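Local coordinates for protein synaptotagmin-1 (Arabidopsis thaliana, PDB 7AS6) that plays an important role in plasma membrane integrity during freezing and osmotic stress and probably binds phospholipid through its C2 domains, this chain being the C2A domain, at residues V66-P69 against Q70-V73. Numbering follows the deposited sequence.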
ATOM      1  N   VAL A  66      14.234   7.057  -1.665  1.00 65.91           N
ATOM      2  CA  VAL A  66      14.640   5.940  -2.509  1.00 70.19           C
ATOM      3  C   VAL A  66      16.157   5.888  -2.542  1.00 77.17           C
ATOM      4  O   VAL A  66      16.813   6.890  -2.855  1.00 75.86           O
ATOM      5  CB  VAL A  66      14.075   6.073  -3.932  1.00 72.07           C
ATOM      6  CG1 VAL A  66      14.393   4.818  -4.737  1.00 73.78           C
ATOM      7  CG2 VAL A  66      12.587   6.322  -3.890  1.00 68.89           C
ATOM      8  N   ARG A  67      16.711   4.713  -2.227  1.00 77.81           N
ATOM      9  CA  ARG A  67      18.148   4.486  -2.251  1.00 81.74           C
ATOM     10  C   ARG A  67      18.600   3.543  -3.355  1.00 80.70           C
ATOM     11  O   ARG A  67      19.786   3.548  -3.695  1.00 82.90           O
ATOM     12  CB  ARG A  67      18.626   3.947  -0.894  1.00 89.25           C
ATOM     13  CG  ARG A  67      18.627   5.015   0.187  1.00 98.85           C
ATOM     14  CD  ARG A  67      18.822   4.453   1.579  1.00109.07           C
ATOM     15  NE  ARG A  67      18.817   5.529   2.567  1.00115.12           N
ATOM     16  CZ  ARG A  67      17.729   5.974   3.193  1.00114.82           C
ATOM     17  NH1 ARG A  67      16.541   5.433   2.951  1.00107.69           N
ATOM     18  NH2 ARG A  67      17.830   6.961   4.070  1.00120.55           N
ATOM     19  N   ASP A  68      17.700   2.748  -3.926  1.00 78.91           N
ATOM     20  CA  ASP A  68      18.025   1.958  -5.108  1.00 80.21           C
ATOM     21  C   ASP A  68      16.751   1.619  -5.873  1.00 79.37           C
ATOM     22  O   ASP A  68      16.045   0.666  -5.515  1.00 78.37           O
ATOM     23  CB  ASP A  68      18.766   0.673  -4.738  1.00 85.27           C
ATOM     24  CG  ASP A  68      19.480   0.049  -5.929  1.00 90.34           C
ATOM     25  OD1 ASP A  68      20.725  -0.038  -5.898  1.00 95.65           O
ATOM     26  OD2 ASP A  68      18.799  -0.330  -6.907  1.00 88.12           O
ATOM     27  N   PRO A  69      16.429   2.365  -6.933  1.00 79.52           N
ATOM     28  CA  PRO A  69      15.195   2.082  -7.679  1.00 75.32           C
ATOM     29  C   PRO A  69      15.173   0.699  -8.299  1.00 79.42           C
ATOM     30  O   PRO A  69      14.091   0.210  -8.642  1.00 76.80           O
ATOM     31  CB  PRO A  69      15.174   3.178  -8.756  1.00 76.86           C
ATOM     32  CG  PRO A  69      16.124   4.233  -8.272  1.00 74.90           C
ATOM     33  CD  PRO A  69      17.169   3.508  -7.490  1.00 77.77           C
ATOM     34  N   GLN A  70      16.331   0.050  -8.440  1.00 82.50           N
ATOM     35  CA  GLN A  70      16.394  -1.258  -9.084  1.00 84.98           C
ATOM     36  C   GLN A  70      16.022  -2.386  -8.127  1.00 87.27           C
ATOM     37  O   GLN A  70      15.353  -3.345  -8.530  1.00 90.32           O
ATOM     38  CB  GLN A  70      17.796  -1.493  -9.653  1.00 90.59           C
ATOM     39  CG  GLN A  70      18.192  -0.553 -10.772  1.00 90.91           C
ATOM     40  CD  GLN A  70      17.330  -0.750 -12.002  1.00 94.80           C
ATOM     41  OE1 GLN A  70      16.912  -1.867 -12.299  1.00101.16           O
ATOM     42  NE2 GLN A  70      17.043   0.338 -12.714  1.00 88.33           N
ATOM     43  N   THR A  71      16.444  -2.294  -6.861  1.00 87.61           N
ATOM     44  CA  THR A  71      16.306  -3.395  -5.911  1.00 87.08           C
ATOM     45  C   THR A  71      15.062  -3.295  -5.038  1.00 84.93           C
ATOM     46  O   THR A  71      14.495  -4.331  -4.658  1.00 84.74           O
ATOM     47  CB  THR A  71      17.531  -3.455  -4.992  1.00 89.15           C
ATOM     48  OG1 THR A  71      18.718  -3.500  -5.788  1.00 95.11           O
ATOM     49  CG2 THR A  71      17.482  -4.696  -4.090  1.00 93.85           C
ATOM     50  N   GLN A  72      14.632  -2.079  -4.708  1.00 79.71           N
ATOM     51  CA  GLN A  72      13.676  -1.867  -3.627  1.00 73.31           C
ATOM     52  C   GLN A  72      12.244  -2.094  -4.084  1.00 68.13           C
ATOM     53  O   GLN A  72      11.867  -1.736  -5.203  1.00 62.84           O
ATOM     54  CB  GLN A  72      13.822  -0.458  -3.067  1.00 67.28           C
ATOM     55  CG  GLN A  72      14.926  -0.331  -2.058  1.00 72.63           C
ATOM     56  CD  GLN A  72      15.057   1.076  -1.544  1.00 73.12           C
ATOM     57  OE1 GLN A  72      15.178   2.018  -2.322  1.00 73.22           O
ATOM     58  NE2 GLN A  72      15.018   1.235  -0.224  1.00 74.54           N
ATOM     59  N   VAL A  73      11.443  -2.697  -3.205  1.00 62.21           N
ATOM     60  CA  VAL A  73      10.046  -2.982  -3.494  1.00 60.86           C
ATOM     61  C   VAL A  73       9.195  -2.466  -2.342  1.00 59.15           C
ATOM     62  O   VAL A  73       9.622  -2.454  -1.182  1.00 58.97           O
ATOM     63  CB  VAL A  73       9.793  -4.490  -3.738  1.00 61.34           C
ATOM     64  CG1 VAL A  73      10.862  -5.076  -4.654  1.00 64.42           C
ATOM     65  CG2 VAL A  73       9.779  -5.238  -2.455  1.00 57.05           C
TER
HETATM   66  O   HOH W   1      15.075   4.059   1.063  1.00 81.58           O
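Gln-72 and Asp-68 each turn a side-chain oxygen onto backbone N-H groups of the other's segment. The amide oxygen of Gln-72 takes two. OE1 of Gln-72 lies 3.1 Å from N of Arg-67 and equally far from N of Asp-68. Both donors come from the same face of the amide plane. The Arg-67 donor is tilted 24° from that plane, whereas the Asp-68 donor stands well above it. The Gln-72 chain runs extended beyond CG (chi2 179°), which carries the amide back along the loop. Its NE2 is held by O of Ser-38, and the two ends together fix the flip of the amide. One water also bridges NE2 of Gln-72 to NH1 of Arg-67, meeting the guanidinium edge in plane. NE of Arg-67 is hydrogen-bonded to O of Arg-4.

Asp-68 works in the opposite direction. With CG anti to the backbone N (chi1 -163°), the carboxylate follows the chain forward, to the N-H groups of Gln-70 and Thr-71. OD2 of Asp-68 receives N of Gln-70 at 2.9 Å, on the anti side and close to the carboxylate plane. This bond makes an Asx turn. N of Thr-71 also reaches OD2 of Asp-68, at 3.1 Å from above the plane. The Asp-68 carbonyl O closes the turn by accepting N of Gln-72 at 3.2 Å, almost head-on. CB of Gln-70 rests 3.1 Å from OD2 of Asp-68.

The turn links strand 57-66 of one sheet to strand 73-80 of the other in the C2 beta-sandwich, away from the cadmium site. Pro-69 packs on Tyr-138 of strand 131-140, and Val-73 touches strand 88-96.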